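Local coordinates for glycoside hydrolase family protein (Novosphingobium sp. PP1Y, PDB 6Q2F) that probably hydrolyses terminal alpha-L-rhamnose residues from glycosides, at residues Val412-Asp417 with Asp527-Leu532; Gln980-Val985 with Pro1074-Ile1079. All coordinates share one frame; numbering follows the deposited sequence.

Interaction 1: Val412-Asp417 with Asp527-Leu532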
loop_
_atom_site.group_PDB
_atom_site.type_symbol
_atom_site.label_atom_id
_atom_site.label_comp_id
_atom_site.label_asym_id
_atom_site.label_seq_id
_atom_site.Cartn_x
_atom_site.Cartn_y
_atom_site.Cartn_z
ATOM N N VAL A 412 31.584 25.930 -11.214
ATOM C CA VAL A 412 31.954 24.560 -10.876
ATOM C C VAL A 412 32.701 23.927 -12.040
ATOM O O VAL A 412 32.260 23.998 -13.194
ATOM C CB VAL A 412 30.718 23.731 -10.503
ATOM C CG1 VAL A 412 31.129 22.276 -10.241
ATOM C CG2 VAL A 412 30.029 24.330 -9.284
ATOM N N ILE A 413 33.832 23.294 -11.737
ATOM C CA ILE A 413 34.695 22.679 -12.736
ATOM C C ILE A 413 34.696 21.173 -12.530
ATOM O O ILE A 413 34.800 20.688 -11.399
ATOM C CB ILE A 413 36.133 23.233 -12.662
ATOM C CG1 ILE A 413 36.152 24.730 -12.970
ATOM C CG2 ILE A 413 37.034 22.508 -13.636
ATOM C CD1 ILE A 413 37.512 25.365 -12.723
ATOM N N ASP A 414 34.600 20.438 -13.631
ATOM C CA ASP A 414 34.638 18.981 -13.608
ATOM C C ASP A 414 36.079 18.531 -13.784
ATOM O O ASP A 414 36.608 18.539 -14.893
ATOM C CB ASP A 414 33.751 18.410 -14.706
ATOM C CG ASP A 414 33.591 16.912 -14.596
ATOM O OD1 ASP A 414 34.355 16.280 -13.827
ATOM O OD2 ASP A 414 32.699 16.361 -15.273
ATOM N N LEU A 415 36.702 18.095 -12.692
ATOM C CA LEU A 415 38.066 17.588 -12.706
ATOM C C LEU A 415 38.139 16.065 -12.789
ATOM O O LEU A 415 39.184 15.495 -12.465
ATOM C CB LEU A 415 38.811 18.053 -11.456
ATOM C CG LEU A 415 38.935 19.553 -11.226
ATOM C CD1 LEU A 415 39.668 19.832 -9.921
ATOM C CD2 LEU A 415 39.670 20.176 -12.399
ATOM N N THR A 416 37.063 15.395 -13.211
ATOM C CA THR A 416 37.051 13.931 -13.207
ATOM C C THR A 416 38.224 13.365 -14.002
ATOM O O THR A 416 38.910 12.442 -13.544
ATOM C CB THR A 416 35.722 13.422 -13.751
ATOM O OG1 THR A 416 34.652 13.956 -12.959
ATOM C CG2 THR A 416 35.663 11.902 -13.674
ATOM N N ASP A 417 38.466 13.917 -15.194
ATOM C CA ASP A 417 39.649 13.664 -16.014
ATOM C C ASP A 417 40.937 13.500 -15.212
ATOM O O ASP A 417 41.718 12.573 -15.447
ATOM C CB ASP A 417 39.865 14.828 -16.992
ATOM C CG ASP A 417 39.100 14.667 -18.284
ATOM O OD1 ASP A 417 38.374 13.657 -18.434
ATOM O OD2 ASP A 417 39.227 15.566 -19.151
ATOM N N ASP A 527 22.123 19.750 -17.255
ATOM C CA ASP A 527 23.275 19.053 -16.687
ATOM C C ASP A 527 23.268 19.157 -15.160
ATOM O O ASP A 527 23.308 20.259 -14.607
ATOM C CB ASP A 527 24.546 19.668 -17.274
ATOM C CG ASP A 527 25.802 18.871 -16.950
ATOM O OD1 ASP A 527 25.754 17.934 -16.121
ATOM O OD2 ASP A 527 26.858 19.203 -17.533
ATOM N N ALA A 528 23.231 18.016 -14.469
ATOM C CA ALA A 528 23.247 18.042 -13.007
ATOM C C ALA A 528 24.624 18.336 -12.416
ATOM O O ALA A 528 24.699 18.708 -11.240
ATOM C CB ALA A 528 22.735 16.715 -12.438
ATOM N N ARG A 529 25.705 18.223 -13.195
ATOM C CA ARG A 529 27.056 18.307 -12.634
ATOM C C ARG A 529 27.319 19.569 -11.821
ATOM O O ARG A 529 27.858 19.451 -10.707
ATOM C CB ARG A 529 28.096 18.148 -13.752
ATOM C CG ARG A 529 28.516 16.695 -13.931
ATOM C CD ARG A 529 28.719 16.319 -15.403
ATOM N NE ARG A 529 30.022 16.714 -15.919
ATOM C CZ ARG A 529 30.208 17.611 -16.886
ATOM N NH1 ARG A 529 29.165 18.209 -17.451
ATOM N NH2 ARG A 529 31.442 17.905 -17.291
ATOM N N PRO A 530 26.974 20.776 -12.278
ATOM C CA PRO A 530 27.263 21.960 -11.455
ATOM C C PRO A 530 26.474 21.990 -10.159
ATOM O O PRO A 530 26.856 22.717 -9.227
ATOM C CB PRO A 530 26.881 23.132 -12.371
ATOM C CG PRO A 530 26.890 22.571 -13.753
ATOM C CD PRO A 530 26.386 21.159 -13.572
ATOM N N TRP A 531 25.395 21.214 -10.068
ATOM C CA TRP A 531 24.515 21.219 -8.911
ATOM C C TRP A 531 24.808 20.101 -7.920
ATOM O O TRP A 531 24.353 20.181 -6.771
ATOM C CB TRP A 531 23.058 21.138 -9.374
ATOM C CG TRP A 531 22.711 22.284 -10.266
ATOM C CD1 TRP A 531 22.796 22.316 -11.632
ATOM C CD2 TRP A 531 22.245 23.579 -9.860
ATOM N NE1 TRP A 531 22.403 23.549 -12.100
ATOM C CE2 TRP A 531 22.063 24.343 -11.035
ATOM C CE3 TRP A 531 21.953 24.162 -8.618
ATOM C CZ2 TRP A 531 21.606 25.662 -11.006
ATOM C CZ3 TRP A 531 21.493 25.468 -8.587
ATOM C CH2 TRP A 531 21.331 26.208 -9.775
ATOM N N LEU A 532 25.582 19.089 -8.315
ATOM C CA LEU A 532 25.904 17.992 -7.403
ATOM C C LEU A 532 26.353 18.438 -6.014
ATOM O O LEU A 532 25.993 17.751 -5.044
ATOM C CB LEU A 532 26.973 17.085 -8.028
ATOM C CG LEU A 532 26.559 16.411 -9.337
ATOM C CD1 LEU A 532 27.656 15.497 -9.838
ATOM C CD2 LEU A 532 25.260 15.644 -9.166
#
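D414 meets R529 in a side-on salt bridge that ties a beta-sheet edge to a loop between two helices. With D527 the pair forms a salt-bridge network, flanked by two Asx turns. D414 lies on strand 413-414, an outermost strand of a four-stranded antiparallel sheet. R529 lies in the loop between helices 516-524 and 543-575. The two side chains cross at about a right angle, and the carboxylate and guanidinium planes are 55° apart. R529 presents its NE and NH2 edge, and both nitrogens converge on one oxygen. R529 NE lies 2.8 Å from D414 OD2, and R529 NH2 is also 2.8 Å from D414 OD2. OD2 sits close to the guanidinium plane. Toward NH2, OD2 uses its anti lone pair, the one away from OD1. NE meets OD2 on the anti side too, but 28° out of the carboxylate plane.

The other D414 oxygen faces its own chain. D414 OD1 accepts the backbone N of T416 at 2.9 Å, which makes an Asx turn and helps fix the rotation of the carboxylate. D527 makes the second Asx turn, from its OD1 to R529 N. Its OD2 forms a salt bridge with R529 NH1, but the hydrogen bond within it is weak and strongly bent. R529 thus bridges two acids, and its positive charge probably eases the closeness of two like charges.

F214 of strand 206-217 touches V412, and P409 touches P530. Beside the network, V412 rests against P530, with V412 CB 4.3 Å from P530 CB. With CG1 anti to the backbone N (chi1 176°), CG2 stands beside that N, and V412 CG2 comes 3.6 Å from P530 O.

Interaction 2: Gln980-Val985 with Pro1074-Ile1079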
loop_
_atom_site.group_PDB
_atom_site.type_symbol
_atom_site.label_atom_id
_atom_site.label_comp_id
_atom_site.label_asym_id
_atom_site.label_seq_id
_atom_site.Cartn_x
_atom_site.Cartn_y
_atom_site.Cartn_z
ATOM N N GLN A 980 -44.724 -6.638 -0.518
ATOM C CA GLN A 980 -44.592 -7.990 0.002
ATOM C C GLN A 980 -44.524 -7.904 1.519
ATOM O O GLN A 980 -43.640 -7.234 2.068
ATOM C CB GLN A 980 -43.352 -8.683 -0.568
ATOM C CG GLN A 980 -43.247 -8.609 -2.096
ATOM C CD GLN A 980 -42.792 -9.917 -2.736
ATOM O OE1 GLN A 980 -41.601 -10.132 -2.964
ATOM N NE2 GLN A 980 -43.750 -10.793 -3.041
ATOM N N GLY A 981 -45.467 -8.557 2.190
ATOM C CA GLY A 981 -45.432 -8.634 3.631
ATOM C C GLY A 981 -44.700 -9.871 4.133
ATOM O O GLY A 981 -44.567 -10.865 3.424
ATOM N N GLU A 982 -44.205 -9.779 5.364
ATOM C CA GLU A 982 -43.594 -10.901 6.063
ATOM C C GLU A 982 -44.597 -11.464 7.057
ATOM O O GLU A 982 -45.367 -10.716 7.666
ATOM C CB GLU A 982 -42.332 -10.474 6.814
ATOM C CG GLU A 982 -41.046 -11.065 6.306
ATOM C CD GLU A 982 -39.870 -10.718 7.202
ATOM O OE1 GLU A 982 -39.893 -11.074 8.404
ATOM O OE2 GLU A 982 -38.924 -10.073 6.701
ATOM N N ARG A 983 -44.580 -12.779 7.235
ATOM C CA ARG A 983 -45.465 -13.389 8.217
ATOM C C ARG A 983 -44.793 -14.615 8.809
ATOM O O ARG A 983 -44.537 -15.589 8.092
ATOM C CB ARG A 983 -46.816 -13.755 7.594
ATOM C CG ARG A 983 -47.710 -14.527 8.543
ATOM C CD ARG A 983 -49.158 -14.568 8.074
ATOM N NE ARG A 983 -49.861 -15.724 8.629
ATOM C CZ ARG A 983 -50.439 -15.760 9.830
ATOM N NH1 ARG A 983 -50.410 -14.696 10.625
ATOM N NH2 ARG A 983 -51.054 -16.864 10.239
ATOM N N ALA A 984 -44.506 -14.554 10.109
ATOM C CA ALA A 984 -44.045 -15.731 10.831
ATOM C C ALA A 984 -45.123 -16.804 10.806
ATOM O O ALA A 984 -46.288 -16.537 11.089
ATOM C CB ALA A 984 -43.677 -15.369 12.271
ATOM N N VAL A 985 -44.724 -18.013 10.430
ATOM C CA VAL A 985 -45.631 -19.138 10.277
ATOM C C VAL A 985 -45.449 -20.155 11.397
ATOM O O VAL A 985 -46.423 -20.754 11.869
ATOM C CB VAL A 985 -45.424 -19.787 8.888
ATOM C CG1 VAL A 985 -46.266 -21.050 8.717
ATOM C CG2 VAL A 985 -45.741 -18.775 7.790
ATOM N N PRO A 1074 -28.872 -10.976 8.004
ATOM C CA PRO A 1074 -29.738 -12.007 8.592
ATOM C C PRO A 1074 -29.537 -13.392 7.980
ATOM O O PRO A 1074 -29.489 -13.555 6.757
ATOM C CB PRO A 1074 -31.158 -11.485 8.327
ATOM C CG PRO A 1074 -31.035 -10.582 7.155
ATOM C CD PRO A 1074 -29.604 -10.074 7.096
ATOM N N TYR A 1075 -29.432 -14.392 8.858
ATOM C CA TYR A 1075 -29.217 -15.781 8.471
ATOM C C TYR A 1075 -30.542 -16.341 7.985
ATOM O O TYR A 1075 -31.292 -16.971 8.732
ATOM C CB TYR A 1075 -28.678 -16.584 9.646
ATOM C CG TYR A 1075 -27.273 -16.228 10.030
ATOM C CD1 TYR A 1075 -27.007 -15.211 10.945
ATOM C CD2 TYR A 1075 -26.205 -16.900 9.468
ATOM C CE1 TYR A 1075 -25.693 -14.897 11.307
ATOM C CE2 TYR A 1075 -24.897 -16.596 9.819
ATOM C CZ TYR A 1075 -24.651 -15.606 10.740
ATOM O OH TYR A 1075 -23.334 -15.321 11.061
ATOM N N ARG A 1076 -30.828 -16.132 6.707
ATOM C CA ARG A 1076 -32.137 -16.469 6.178
ATOM C C ARG A 1076 -31.959 -17.125 4.822
ATOM O O ARG A 1076 -31.175 -16.644 4.005
ATOM C CB ARG A 1076 -33.003 -15.202 6.105
ATOM C CG ARG A 1076 -34.223 -15.276 5.240
ATOM C CD ARG A 1076 -34.822 -13.882 5.114
ATOM N NE ARG A 1076 -35.327 -13.415 6.400
ATOM C CZ ARG A 1076 -36.556 -12.946 6.600
ATOM N NH1 ARG A 1076 -37.421 -12.848 5.589
ATOM N NH2 ARG A 1076 -36.917 -12.550 7.813
ATOM N N LEU A 1077 -32.676 -18.216 4.586
ATOM C CA LEU A 1077 -32.587 -18.947 3.332
ATOM C C LEU A 1077 -33.981 -19.242 2.794
ATOM O O LEU A 1077 -34.916 -19.503 3.554
ATOM C CB LEU A 1077 -31.827 -20.266 3.514
ATOM C CG LEU A 1077 -30.364 -20.124 3.920
ATOM C CD1 LEU A 1077 -29.757 -21.476 4.139
ATOM C CD2 LEU A 1077 -29.612 -19.374 2.817
ATOM N N ASP A 1078 -34.090 -19.242 1.468
ATOM C CA ASP A 1078 -35.341 -19.521 0.772
ATOM C C ASP A 1078 -35.507 -21.029 0.623
ATOM O O ASP A 1078 -34.791 -21.662 -0.152
ATOM C CB ASP A 1078 -35.336 -18.830 -0.589
ATOM C CG ASP A 1078 -36.674 -18.957 -1.324
ATOM O OD1 ASP A 1078 -37.434 -19.912 -1.050
ATOM O OD2 ASP A 1078 -36.950 -18.097 -2.183
ATOM N N ILE A 1079 -36.461 -21.614 1.341
ATOM C CA ILE A 1079 -36.672 -23.056 1.292
ATOM C C ILE A 1079 -37.942 -23.443 0.544
ATOM O O ILE A 1079 -38.210 -24.642 0.389
ATOM C CB ILE A 1079 -36.666 -23.671 2.706
ATOM C CG1 ILE A 1079 -37.874 -23.206 3.516
ATOM C CG2 ILE A 1079 -35.392 -23.281 3.424
ATOM C CD1 ILE A 1079 -38.070 -24.034 4.802
#
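This is a lone salt bridge at the surface, between E982 and R1076. It reaches across a four-stranded antiparallel sheet, from the residue before one outermost strand to the other outermost strand. R1076 lies on strand 1076-1078, within the region related to the galactose-binding domains of glycosyl hydrolase family 2. E982 comes just before strand 983-987. The backbones stay well apart, with E982 CA 12.7 Å from R1076 CA, so the long side chains alone close the distance.

They come from opposite directions and meet through their charged groups, the carboxylate set against the NH1 and NH2 side of the guanidinium. The R1076 chain leaves with CG anti to the backbone N (chi1 163°) and bends once, at chi3. The E982 chain is extended beyond CG. Two bonds pair NH2 with OE1 and NH1 with OE2, though OE2 is about as near to NH2. R1076 NH2 lies 3.4 Å from E982 OE1, and that bond is nearly straight, at 172°. OE1 lies in the guanidinium plane, at its edge. R1076 NH1 lies 3.3 Å from E982 OE2, but OE2 approaches obliquely and the N-H is poorly aimed. The carboxylate and guanidinium planes are 53° apart, so the two groups are not coplanar, as a flat two-bond bridge would need.

Both bonds are long and weak. The pair is therefore better read as a loose electrostatic link than as a tight lock. R1076 NH2 also makes a long, weak ion pair with D1050, so its positive charge is probably shared between two acids.

The bridge passes over the two inner strands of the sheet. I1139 of strand 1131-1140 touches both E982 and R1076. W1048 of strand 1047-1055, which pairs with strand 1076-1078, packs against R1076 as well.

Interaction 1 and interaction 2 lie on opposite sides of the chain's centre. Their centres are 79 Å apart, and their nearest atoms about 61 Å apart. They come in series along the chain, so 412-417 with 527-532 closes before 980-985 with 1074-1079 opens. They share no sheet. Each involves an outermost strand of a separate four-stranded antiparallel sheet with strand order 1-4-2-3. Interaction 1 joins its sheet edge to a loop between helices, whereas interaction 2 bridges the two edges of one sheet. Both are surface contacts, each within its own distant part of this large multidomain enzyme.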